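PDB 5N3U: phycocyanobilin lyase subunit beta from Nostoc sp. PCC 7120, which associates with its partner subunit CpcE to form a lyase that is probably required for attaching the bilin chromophore to the phycocyanin subunit CpcA. Local coordinates for residues A32-L37 and V57-V62; Y81-L86 and R111-K116; K179-S184 and K188-R193; D100-D105 and L143-D148. All blocks are in the same frame, centred on the assembly; numbering follows the deposited sequence.

Contact 1: residues A32-L37 and V57-V62; sequences AAIPTL and VQLGEV
I34 and L59 bring their segments closest, with CA atoms 8.9 Å apart, where the first turn of helix 34-40 runs in roughly the opposite direction to the last turn of helix 46-59. The gap is bridged by the side chains of three aliphatic residues. I34 puts CG1 beside its backbone N and anti to the carbonyl carbon (chi1 -56°), while CG2 takes the position anti to N. The I34 and L59 side chains cross obliquely and share most of the surface buried here; the modelled approach of their terminal methyls is too short for carbons and therefore doubtful. The measured contact is that of L37, whose CD1 lies 4.3 Å from L59 CD1. One helical turn separates I34 from L37, so the L59 side chain faces two successive positions on the same side of the helix. That turn is already closed by the backbone bond from L37 N to A33 O (2.9 Å). Beyond L59 the helix stops at G60, whose positive phi (77°) turns the chain away into 61-62. L56 of helix 46-59 adds to the apolar surface met by I34 and L37, and A63 and Q66 also pack on I34. On another side of helix 46-59, V57 lies against T85 and A88 of helix 76-89. The whole is the open end of an antiparallel helical hairpin, the building unit of an alpha-solenoid, here formed by the first two helices of the modelled chain.

Contact 2: residues Y81-L86 and R111-K116; sequences YSIRTL and RRAAAK
In the layered helices of a HEAT-repeat solenoid, I83 and R84 of helix 76-89 meet A113 and A114 of helix 108-118, two helices that run nearly parallel (11°) with axes 8.5 Å apart. The pair illustrates how alanines admit such closeness: R84 and A113 bring their CA atoms to 5.4 Å. I83 supplies the bulk. Its CG1 lies beside the backbone N (chi1 -59°), which leaves CG2 anti to that nitrogen and resting on the other helix backbone, 3.6 Å from A114 N. The same methyl touches both alanine methyls, lying 4.0 Å from A113 CB and 3.8 Å from A114 CB. R84 contributes the base of its side chain: A113 CB packs against R84 CB and R84 N, while the guanidinium runs on past it, with Y81 CD1 at its edge and in its plane. From there R84 NE reaches L276 O of an alpha subunit (CpcE), and the same leucine packs on A113 and K116, so this side of the helix pair is covered by the partner chain. On helix 76-89, T85 OG1 donates to Y81 O (2.7 Å), approaching from the face opposite that used by T85 N. The chemistry between the segments is purely van der Waals; one branched side chain set against two small ones is consistent with the short helix spacing, and the polar reach of R84 is left for joining the two subunits.

Contact 3: residues K179-S184 and K188-R193; sequences KEMLAS and KAVRAR
L182 and R191 pair across the tight helical hairpin that closes the modelled chain, in which helices 171-184 and 188-198 are joined by only three residues. Their CA atoms approach to 5.2 Å, and these two residues bury the most surface in the contact. L182 holds CG anti to the backbone N (chi1 -166°), which sends CD1 over the next helix to lie 3.7 Å from R191 O and 3.9 Å from R191 CB. The two side chains cross at about a right angle. R191 replies with its aliphatic stem rather than its charge: CG passes beside L182 CD1, and CD sits 3.8 Å from L182 O. The arginine then bends at chi3 (-128°), with K188 N over one face of the guanidinium, displaced toward the rim, while NE bonds to D185 O in the connecting turn. An arginine near the closed end of the hairpin thus serves both as apolar filler and as a tie to the turn. M181 and V190 make up the buried side, and M181 also packs on I158 and I194. Farther along helix 188-198, R193 forms a salt bridge with D273 of an alpha subunit (CpcE). The end of helix 171-184 gains a side-chain bond as well, S184 OG donating to E180 O, which S184 N meets from the opposite face. Between the helices, M181 completes the apolar contact by placing its terminal CE 4.3 Å from V190 CG1.

Contact 4: residues D100-D105 and L143-D148; sequences DAAATD and LFISQD
I145 fills the tight part of this contact, pressing on A102 and A103 near the end of helix 95-104, where the A103 and I145 CA atoms lie 6.5 Å apart. Its CG1 stands between the backbone N and the carbonyl carbon (chi1 61°), leaving CG2 to meet the helix backbone, 3.5 Å from A102 O and 4.2 Å from A103 CA. The other branch ends in CD1, 4.2 Å from A102 CB. Small alanines let the isoleucine come down onto main-chain atoms, and A102 O, under that methyl, is satisfied by R111 NE from helix 108-118. Packing is looser at F144: its ring stays at a distance, CE2 4.6 Å from A103 CB, and S32 of a second alpha subunit, not the copy that bonds to R84, also packs on it. Beyond I145 the chain makes a type I turn to D148, with Q147 exposed at the solvent side. The turn is braced by its own polar atoms, S146 OG donating to L143 O (2.7 Å), tilted 27° from the carbonyl plane, and also bonding to R177. D148 turns inward, its OD1 in a salt bridge with R111, so that arginine links both segments of the contact. The C-terminal ends of helices 95-104 and 130-145 are thus joined through R111 of helix 108-118, within the HEAT-repeat range of this subunit.

Overall arrangement
The four contacts run along one all-helical solenoid. Contacts 2 and 4 are buried near its middle, within the HEAT range, and each sets one isoleucine against two alanines, with R84 added in contact 2; contacts 1 and 3 lie toward the two ends, with centres 39 Å apart, and use longer side chains in partly buried hairpins of successive helices. Neighbours are coupled: V57 of contact 1 touches T85 of contact 2, and M181 of contact 3 reaches S146 of contact 4. Contacts 2 and 4 interlock most closely, since their segments alternate in sequence and R111 passes from one into the other. Alpha chains, not all the same copy, reach contacts 2, 3 and 4 but not contact 1.

Contact 1: residues A32-L37 and V57-V62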
loop_
_atom_site.group_PDB
_atom_site.type_symbol
_atom_site.label_atom_id
_atom_site.label_comp_id
_atom_site.label_asym_id
_atom_site.label_seq_id
_atom_site.Cartn_x
_atom_site.Cartn_y
_atom_site.Cartn_z
ATOM N N ALA B 32 -1.925 14.370 28.803
ATOM C CA ALA B 32 -1.497 12.994 28.995
ATOM C C ALA B 32 -2.101 11.984 28.030
ATOM O O ALA B 32 -1.497 10.971 27.815
ATOM C CB ALA B 32 -1.746 12.505 30.435
ATOM N N ALA B 33 -3.300 12.235 27.540
ATOM C CA ALA B 33 -3.989 11.323 26.634
ATOM C C ALA B 33 -3.459 11.357 25.152
ATOM O O ALA B 33 -3.931 10.578 24.329
ATOM C CB ALA B 33 -5.470 11.678 26.632
ATOM N N ILE B 34 -2.579 12.315 24.805
ATOM C CA ILE B 34 -2.155 12.538 23.382
ATOM C C ILE B 34 -1.731 11.217 22.734
ATOM O O ILE B 34 -2.294 10.835 21.713
ATOM C CB ILE B 34 -0.952 13.501 23.213
ATOM C CG1 ILE B 34 -1.169 14.872 23.843
ATOM C CG2 ILE B 34 -0.589 13.729 21.762
ATOM C CD1 ILE B 34 -2.176 15.726 23.287
ATOM N N PRO B 35 -0.787 10.508 23.342
ATOM C CA PRO B 35 -0.392 9.255 22.660
ATOM C C PRO B 35 -1.548 8.269 22.394
ATOM O O PRO B 35 -1.602 7.625 21.352
ATOM C CB PRO B 35 0.607 8.640 23.623
ATOM C CG PRO B 35 1.032 9.805 24.465
ATOM C CD PRO B 35 -0.200 10.557 24.692
ATOM N N THR B 36 -2.469 8.154 23.340
ATOM C CA THR B 36 -3.646 7.315 23.128
ATOM C C THR B 36 -4.487 7.822 22.007
ATOM O O THR B 36 -4.964 7.037 21.194
ATOM C CB THR B 36 -4.479 7.161 24.448
ATOM O OG1 THR B 36 -3.625 6.581 25.431
ATOM C CG2 THR B 36 -5.652 6.207 24.270
ATOM N N LEU B 37 -4.709 9.118 21.934
ATOM C CA LEU B 37 -5.523 9.657 20.866
ATOM C C LEU B 37 -4.870 9.264 19.524
ATOM O O LEU B 37 -5.567 8.850 18.608
ATOM C CB LEU B 37 -5.704 11.170 20.934
ATOM C CG LEU B 37 -6.631 11.621 22.143
ATOM C CD1 LEU B 37 -6.493 13.086 22.467
ATOM C CD2 LEU B 37 -8.109 11.371 21.826
ATOM N N VAL B 57 -6.830 18.290 17.572
ATOM C CA VAL B 57 -6.808 19.587 16.986
ATOM C C VAL B 57 -7.170 20.617 18.058
ATOM O O VAL B 57 -6.592 21.684 18.093
ATOM C CB VAL B 57 -7.778 19.676 15.833
ATOM C CG1 VAL B 57 -7.960 21.080 15.326
ATOM C CG2 VAL B 57 -7.305 18.875 14.643
ATOM N N GLN B 58 -8.103 20.275 18.946
ATOM C CA GLN B 58 -8.540 21.261 19.959
ATOM C C GLN B 58 -7.407 21.493 20.889
ATOM O O GLN B 58 -7.126 22.597 21.232
ATOM C CB GLN B 58 -9.792 20.809 20.712
ATOM C CG GLN B 58 -11.084 21.097 19.924
ATOM C CD GLN B 58 -12.297 20.276 20.400
ATOM O OE1 GLN B 58 -12.263 19.672 21.491
ATOM N NE2 GLN B 58 -13.393 20.271 19.601
ATOM N N LEU B 59 -6.672 20.462 21.236
ATOM C CA LEU B 59 -5.470 20.669 22.012
ATOM C C LEU B 59 -4.455 21.564 21.327
ATOM O O LEU B 59 -3.786 22.280 21.977
ATOM C CB LEU B 59 -4.826 19.336 22.341
ATOM C CG LEU B 59 -5.467 18.480 23.441
ATOM C CD1 LEU B 59 -5.006 17.052 23.439
ATOM C CD2 LEU B 59 -5.112 19.052 24.815
ATOM N N GLY B 60 -4.297 21.454 20.015
ATOM C CA GLY B 60 -3.507 22.391 19.231
ATOM C C GLY B 60 -1.996 22.212 19.327
ATOM O O GLY B 60 -1.492 21.089 19.362
ATOM N N GLU B 61 -1.262 23.328 19.401
ATOM C CA GLU B 61 0.237 23.304 19.413
ATOM C C GLU B 61 0.888 22.314 20.320
ATOM O O GLU B 61 1.908 21.707 19.978
ATOM C CB GLU B 61 0.818 24.669 19.829
ATOM C CG GLU B 61 1.382 25.439 18.685
ATOM C CD GLU B 61 0.319 26.073 17.808
ATOM O OE1 GLU B 61 -0.666 26.598 18.359
ATOM O OE2 GLU B 61 0.499 26.107 16.575
ATOM N N VAL B 62 0.353 22.174 21.527
ATOM C CA VAL B 62 1.003 21.314 22.483
ATOM C C VAL B 62 1.127 19.808 21.995
ATOM O O VAL B 62 2.019 19.065 22.433
ATOM C CB VAL B 62 0.273 21.366 23.870
ATOM C CG1 VAL B 62 -1.149 20.794 23.790
ATOM C CG2 VAL B 62 1.086 20.645 24.931
#

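Contact 2: residues Y81-L86 and R111-K116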
loop_
_atom_site.group_PDB
_atom_site.type_symbol
_atom_site.label_atom_id
_atom_site.label_comp_id
_atom_site.label_asym_id
_atom_site.label_seq_id
_atom_site.Cartn_x
_atom_site.Cartn_y
_atom_site.Cartn_z
ATOM N N TYR B 81 -4.597 10.226 8.959
ATOM C CA TYR B 81 -5.182 10.956 10.083
ATOM C C TYR B 81 -4.153 11.781 10.779
ATOM O O TYR B 81 -4.446 12.932 11.140
ATOM C CB TYR B 81 -5.861 10.021 11.112
ATOM C CG TYR B 81 -7.185 9.519 10.626
ATOM C CD1 TYR B 81 -8.280 10.390 10.545
ATOM C CD2 TYR B 81 -7.375 8.178 10.279
ATOM C CE1 TYR B 81 -9.529 9.936 10.102
ATOM C CE2 TYR B 81 -8.624 7.692 9.833
ATOM C CZ TYR B 81 -9.686 8.599 9.726
ATOM O OH TYR B 81 -10.941 8.141 9.329
ATOM N N SER B 82 -2.943 11.277 10.977
ATOM C CA SER B 82 -1.882 12.098 11.561
ATOM C C SER B 82 -1.643 13.340 10.725
ATOM O O SER B 82 -1.564 14.449 11.228
ATOM C CB SER B 82 -0.589 11.355 11.726
ATOM O OG SER B 82 -0.704 10.366 12.703
ATOM N N ILE B 83 -1.507 13.140 9.439
ATOM C CA ILE B 83 -1.223 14.224 8.535
ATOM C C ILE B 83 -2.383 15.215 8.493
ATOM O O ILE B 83 -2.181 16.413 8.435
ATOM C CB ILE B 83 -0.917 13.720 7.153
ATOM C CG1 ILE B 83 0.306 12.765 7.186
ATOM C CG2 ILE B 83 -0.700 14.928 6.236
ATOM C CD1 ILE B 83 1.560 13.388 7.725
ATOM N N ARG B 84 -3.615 14.708 8.447
ATOM C CA ARG B 84 -4.769 15.576 8.455
ATOM C C ARG B 84 -4.854 16.457 9.752
ATOM O O ARG B 84 -5.232 17.621 9.717
ATOM C CB ARG B 84 -6.050 14.780 8.226
ATOM C CG ARG B 84 -7.269 15.665 7.878
ATOM C CD ARG B 84 -8.475 14.884 7.324
ATOM N NE ARG B 84 -8.079 13.800 6.399
ATOM C CZ ARG B 84 -8.048 12.492 6.645
ATOM N NH1 ARG B 84 -8.324 11.994 7.824
ATOM N NH2 ARG B 84 -7.679 11.649 5.677
ATOM N N THR B 85 -4.524 15.863 10.863
ATOM C CA THR B 85 -4.553 16.484 12.125
ATOM C C THR B 85 -3.482 17.539 12.209
ATOM O O THR B 85 -3.761 18.696 12.596
ATOM C CB THR B 85 -4.346 15.461 13.197
ATOM O OG1 THR B 85 -5.369 14.475 13.101
ATOM C CG2 THR B 85 -4.412 16.067 14.538
ATOM N N LEU B 86 -2.271 17.217 11.806
ATOM C CA LEU B 86 -1.237 18.259 11.673
ATOM C C LEU B 86 -1.602 19.375 10.762
ATOM O O LEU B 86 -1.326 20.544 11.079
ATOM C CB LEU B 86 0.092 17.630 11.182
ATOM C CG LEU B 86 0.786 16.815 12.168
ATOM C CD1 LEU B 86 1.738 15.798 11.528
ATOM C CD2 LEU B 86 1.434 17.693 13.228
ATOM N N ARG B 111 -1.055 11.732 0.811
ATOM C CA ARG B 111 -0.553 12.800 -0.010
ATOM C C ARG B 111 -1.534 13.984 -0.148
ATOM O O ARG B 111 -1.097 15.150 -0.154
ATOM C CB ARG B 111 -0.189 12.246 -1.402
ATOM C CG ARG B 111 0.846 11.117 -1.387
ATOM C CD ARG B 111 1.254 10.619 -2.768
ATOM N NE ARG B 111 2.045 11.673 -3.378
ATOM C CZ ARG B 111 2.270 11.795 -4.669
ATOM N NH1 ARG B 111 1.816 10.900 -5.554
ATOM N NH2 ARG B 111 2.974 12.821 -5.067
ATOM N N ARG B 112 -2.837 13.701 -0.338
ATOM C CA ARG B 112 -3.789 14.738 -0.543
ATOM C C ARG B 112 -3.920 15.571 0.698
ATOM O O ARG B 112 -4.064 16.807 0.602
ATOM C CB ARG B 112 -5.165 14.221 -0.956
ATOM C CG ARG B 112 -5.157 13.529 -2.348
ATOM C CD ARG B 112 -6.523 13.111 -2.819
ATOM N NE ARG B 112 -7.138 12.179 -1.888
ATOM C CZ ARG B 112 -7.417 10.881 -2.154
ATOM N NH1 ARG B 112 -7.178 10.337 -3.345
ATOM N NH2 ARG B 112 -7.913 10.145 -1.212
ATOM N N ALA B 113 -3.923 14.916 1.851
ATOM C CA ALA B 113 -4.033 15.605 3.149
ATOM C C ALA B 113 -2.851 16.538 3.366
ATOM O O ALA B 113 -3.004 17.614 3.889
ATOM C CB ALA B 113 -4.166 14.605 4.328
ATOM N N ALA B 114 -1.670 16.097 2.931
ATOM C CA ALA B 114 -0.470 16.866 3.099
ATOM C C ALA B 114 -0.448 18.083 2.140
ATOM O O ALA B 114 -0.133 19.172 2.565
ATOM C CB ALA B 114 0.698 15.969 2.868
ATOM N N ALA B 115 -0.900 17.896 0.895
ATOM C CA ALA B 115 -0.967 18.922 -0.128
ATOM C C ALA B 115 -1.862 20.064 0.328
ATOM O O ALA B 115 -1.449 21.218 0.316
ATOM C CB ALA B 115 -1.471 18.308 -1.420
ATOM N N LYS B 116 -3.038 19.740 0.799
ATOM C CA LYS B 116 -3.886 20.770 1.390
ATOM C C LYS B 116 -3.218 21.481 2.529
ATOM O O LYS B 116 -3.229 22.714 2.585
ATOM C CB LYS B 116 -5.209 20.210 1.833
ATOM C CG LYS B 116 -6.215 21.270 2.308
ATOM C CD LYS B 116 -7.553 20.642 2.681
ATOM C CE LYS B 116 -8.581 21.685 3.055
ATOM N NZ LYS B 116 -9.691 20.986 3.765
#

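Contact 3: residues K179-S184 and K188-R193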
loop_
_atom_site.group_PDB
_atom_site.type_symbol
_atom_site.label_atom_id
_atom_site.label_comp_id
_atom_site.label_asym_id
_atom_site.label_seq_id
_atom_site.Cartn_x
_atom_site.Cartn_y
_atom_site.Cartn_z
ATOM N N LYS B 179 -2.021 28.695 -14.997
ATOM C CA LYS B 179 -2.276 28.838 -16.431
ATOM C C LYS B 179 -1.750 27.640 -17.208
ATOM O O LYS B 179 -2.465 27.123 -18.071
ATOM C CB LYS B 179 -1.627 30.081 -17.006
ATOM C CG LYS B 179 -2.194 31.395 -16.499
ATOM C CD LYS B 179 -1.490 32.621 -17.117
ATOM C CE LYS B 179 -0.976 33.630 -16.061
ATOM N NZ LYS B 179 -2.030 34.252 -15.184
ATOM N N GLU B 180 -0.526 27.183 -16.934
ATOM C CA GLU B 180 0.008 26.038 -17.657
ATOM C C GLU B 180 -0.887 24.814 -17.419
ATOM O O GLU B 180 -1.016 23.955 -18.297
ATOM C CB GLU B 180 1.416 25.615 -17.192
ATOM C CG GLU B 180 2.619 26.528 -17.417
ATOM C CD GLU B 180 3.688 26.367 -16.302
ATOM O OE1 GLU B 180 4.266 27.403 -15.856
ATOM O OE2 GLU B 180 3.918 25.214 -15.818
ATOM N N MET B 181 -1.467 24.693 -16.222
ATOM C CA MET B 181 -2.277 23.498 -15.933
ATOM C C MET B 181 -3.673 23.565 -16.580
ATOM O O MET B 181 -4.158 22.593 -17.170
ATOM C CB MET B 181 -2.381 23.302 -14.407
ATOM C CG MET B 181 -1.140 22.680 -13.799
ATOM S SD MET B 181 -1.467 22.573 -12.022
ATOM C CE MET B 181 -2.362 21.012 -12.077
ATOM N N LEU B 182 -4.300 24.724 -16.483
ATOM C CA LEU B 182 -5.538 24.996 -17.253
ATOM C C LEU B 182 -5.393 24.722 -18.755
ATOM O O LEU B 182 -6.318 24.219 -19.355
ATOM C CB LEU B 182 -6.007 26.428 -17.056
ATOM C CG LEU B 182 -7.430 26.710 -17.530
ATOM C CD1 LEU B 182 -8.468 25.813 -16.884
ATOM C CD2 LEU B 182 -7.783 28.146 -17.242
ATOM N N ALA B 183 -4.234 25.021 -19.331
ATOM C CA ALA B 183 -3.945 24.660 -20.704
ATOM C C ALA B 183 -3.770 23.171 -20.866
ATOM O O ALA B 183 -4.292 22.606 -21.818
ATOM C CB ALA B 183 -2.698 25.360 -21.226
ATOM N N SER B 184 -3.034 22.512 -19.997
ATOM C CA SER B 184 -2.638 21.126 -20.349
ATOM C C SER B 184 -3.447 19.995 -19.746
ATOM O O SER B 184 -3.243 18.843 -20.103
ATOM C CB SER B 184 -1.177 20.896 -20.007
ATOM O OG SER B 184 -0.999 20.836 -18.611
ATOM N N LYS B 188 -11.338 17.475 -16.608
ATOM C CA LYS B 188 -12.256 18.584 -16.491
ATOM C C LYS B 188 -12.383 19.006 -15.041
ATOM O O LYS B 188 -12.522 20.172 -14.735
ATOM C CB LYS B 188 -13.626 18.149 -16.985
ATOM C CG LYS B 188 -14.104 18.833 -18.225
ATOM C CD LYS B 188 -15.626 18.685 -18.385
ATOM C CE LYS B 188 -15.999 17.280 -18.829
ATOM N NZ LYS B 188 -17.462 17.210 -19.051
ATOM N N ALA B 189 -12.341 18.035 -14.138
ATOM C CA ALA B 189 -12.386 18.348 -12.716
ATOM C C ALA B 189 -11.266 19.248 -12.230
ATOM O O ALA B 189 -11.463 20.123 -11.384
ATOM C CB ALA B 189 -12.381 17.068 -11.917
ATOM N N VAL B 190 -10.093 19.013 -12.746
ATOM C CA VAL B 190 -8.920 19.734 -12.323
ATOM C C VAL B 190 -8.934 21.159 -12.930
ATOM O O VAL B 190 -8.638 22.164 -12.257
ATOM C CB VAL B 190 -7.670 18.915 -12.765
ATOM C CG1 VAL B 190 -6.406 19.684 -12.573
ATOM C CG2 VAL B 190 -7.604 17.567 -12.023
ATOM N N ARG B 191 -9.278 21.234 -14.214
ATOM C CA ARG B 191 -9.475 22.524 -14.888
ATOM C C ARG B 191 -10.476 23.349 -14.136
ATOM O O ARG B 191 -10.284 24.543 -13.892
ATOM C CB ARG B 191 -9.991 22.309 -16.306
ATOM C CG ARG B 191 -8.976 21.795 -17.279
ATOM C CD ARG B 191 -9.419 22.142 -18.698
ATOM N NE ARG B 191 -9.400 20.939 -19.499
ATOM C CZ ARG B 191 -10.450 20.171 -19.818
ATOM N NH1 ARG B 191 -11.700 20.470 -19.484
ATOM N NH2 ARG B 191 -10.245 19.071 -20.523
ATOM N N ALA B 192 -11.558 22.728 -13.730
ATOM C CA ALA B 192 -12.557 23.480 -12.959
ATOM C C ALA B 192 -12.047 23.999 -11.661
ATOM O O ALA B 192 -12.468 25.062 -11.148
ATOM C CB ALA B 192 -13.775 22.619 -12.705
ATOM N N ARG B 193 -11.203 23.213 -11.023
ATOM C CA ARG B 193 -10.733 23.624 -9.731
ATOM C C ARG B 193 -9.715 24.722 -9.940
ATOM O O ARG B 193 -9.586 25.583 -9.113
ATOM C CB ARG B 193 -10.145 22.448 -8.938
ATOM C CG ARG B 193 -9.773 22.824 -7.517
ATOM C CD ARG B 193 -11.013 23.212 -6.743
ATOM N NE ARG B 193 -10.721 23.667 -5.435
ATOM C CZ ARG B 193 -10.166 24.851 -5.193
ATOM N NH1 ARG B 193 -9.777 25.652 -6.174
ATOM N NH2 ARG B 193 -9.914 25.203 -3.947
#

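Contact 4: residues D100-D105 and L143-D148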
loop_
_atom_site.group_PDB
_atom_site.type_symbol
_atom_site.label_atom_id
_atom_site.label_comp_id
_atom_site.label_asym_id
_atom_site.label_seq_id
_atom_site.Cartn_x
_atom_site.Cartn_y
_atom_site.Cartn_z
ATOM N N ASP B 100 7.425 15.570 3.079
ATOM C CA ASP B 100 7.715 14.191 2.849
ATOM C C ASP B 100 6.540 13.387 2.454
ATOM O O ASP B 100 6.619 12.561 1.570
ATOM C CB ASP B 100 8.239 13.541 4.146
ATOM C CG ASP B 100 9.674 13.724 4.285
ATOM O OD1 ASP B 100 10.295 14.110 3.271
ATOM O OD2 ASP B 100 10.236 13.511 5.391
ATOM N N ALA B 101 5.443 13.576 3.144
ATOM C CA ALA B 101 4.224 12.935 2.860
ATOM C C ALA B 101 3.679 13.270 1.520
ATOM O O ALA B 101 3.325 12.396 0.772
ATOM C CB ALA B 101 3.192 13.329 3.897
ATOM N N ALA B 102 3.659 14.534 1.163
ATOM C CA ALA B 102 3.202 14.924 -0.148
ATOM C C ALA B 102 4.059 14.397 -1.282
ATOM O O ALA B 102 3.548 13.984 -2.310
ATOM C CB ALA B 102 3.118 16.403 -0.220
ATOM N N ALA B 103 5.369 14.451 -1.118
ATOM C CA ALA B 103 6.319 14.121 -2.184
ATOM C C ALA B 103 6.667 12.651 -2.333
ATOM O O ALA B 103 6.930 12.205 -3.467
ATOM C CB ALA B 103 7.619 14.938 -1.985
ATOM N N THR B 104 6.743 11.873 -1.231
ATOM C CA THR B 104 7.278 10.531 -1.306
ATOM C C THR B 104 6.396 9.429 -0.768
ATOM O O THR B 104 6.696 8.257 -0.973
ATOM C CB THR B 104 8.644 10.427 -0.662
ATOM O OG1 THR B 104 8.564 10.787 0.727
ATOM C CG2 THR B 104 9.679 11.422 -1.364
ATOM N N ASP B 105 5.310 9.754 -0.100
ATOM C CA ASP B 105 4.381 8.717 0.314
ATOM C C ASP B 105 3.704 8.093 -0.887
ATOM O O ASP B 105 3.613 8.745 -1.924
ATOM C CB ASP B 105 3.306 9.304 1.290
ATOM C CG ASP B 105 2.870 8.229 2.302
ATOM O OD1 ASP B 105 2.194 7.259 1.902
ATOM O OD2 ASP B 105 3.217 8.351 3.501
ATOM N N LEU B 143 4.323 22.683 -6.352
ATOM C CA LEU B 143 4.584 22.754 -7.794
ATOM C C LEU B 143 5.048 21.425 -8.321
ATOM O O LEU B 143 4.611 20.937 -9.399
ATOM C CB LEU B 143 5.609 23.848 -8.130
ATOM C CG LEU B 143 5.214 25.275 -7.803
ATOM C CD1 LEU B 143 6.384 26.241 -8.070
ATOM C CD2 LEU B 143 4.013 25.709 -8.635
ATOM N N PHE B 144 5.922 20.778 -7.570
ATOM C CA PHE B 144 6.337 19.455 -7.963
ATOM C C PHE B 144 5.215 18.415 -8.013
ATOM O O PHE B 144 5.123 17.632 -8.988
ATOM C CB PHE B 144 7.510 19.040 -7.075
ATOM C CG PHE B 144 7.971 17.656 -7.254
ATOM C CD1 PHE B 144 8.828 17.362 -8.268
ATOM C CD2 PHE B 144 7.678 16.669 -6.320
ATOM C CE1 PHE B 144 9.301 16.107 -8.430
ATOM C CE2 PHE B 144 8.152 15.340 -6.508
ATOM C CZ PHE B 144 8.996 15.077 -7.535
ATOM N N ILE B 145 4.357 18.358 -6.989
ATOM C CA ILE B 145 3.341 17.290 -7.037
ATOM C C ILE B 145 2.192 17.591 -7.999
ATOM O O ILE B 145 1.434 16.697 -8.310
ATOM C CB ILE B 145 2.796 16.895 -5.651
ATOM C CG1 ILE B 145 2.112 18.060 -4.972
ATOM C CG2 ILE B 145 3.959 16.427 -4.782
ATOM C CD1 ILE B 145 1.267 17.591 -3.829
ATOM N N SER B 146 2.077 18.842 -8.437
ATOM C CA SER B 146 1.044 19.242 -9.426
ATOM C C SER B 146 1.237 18.600 -10.784
ATOM O O SER B 146 0.364 18.701 -11.622
ATOM C CB SER B 146 1.001 20.756 -9.558
ATOM O OG SER B 146 2.104 21.223 -10.330
ATOM N N GLN B 147 2.374 17.943 -10.992
ATOM C CA GLN B 147 2.632 17.148 -12.174
ATOM C C GLN B 147 2.251 15.699 -12.023
ATOM O O GLN B 147 2.362 14.969 -12.954
ATOM C CB GLN B 147 4.138 17.192 -12.522
ATOM C CG GLN B 147 4.718 18.588 -12.718
ATOM C CD GLN B 147 6.058 18.822 -12.026
ATOM O OE1 GLN B 147 6.788 17.877 -11.657
ATOM N NE2 GLN B 147 6.385 20.104 -11.810
ATOM N N ASP B 148 1.799 15.233 -10.866
ATOM C CA ASP B 148 1.540 13.836 -10.692
ATOM C C ASP B 148 0.517 13.373 -11.730
ATOM O O ASP B 148 -0.345 14.139 -12.149
ATOM C CB ASP B 148 0.959 13.564 -9.299
ATOM C CG ASP B 148 1.104 12.162 -8.877
ATOM O OD1 ASP B 148 2.194 11.795 -8.337
ATOM O OD2 ASP B 148 0.142 11.386 -9.036
#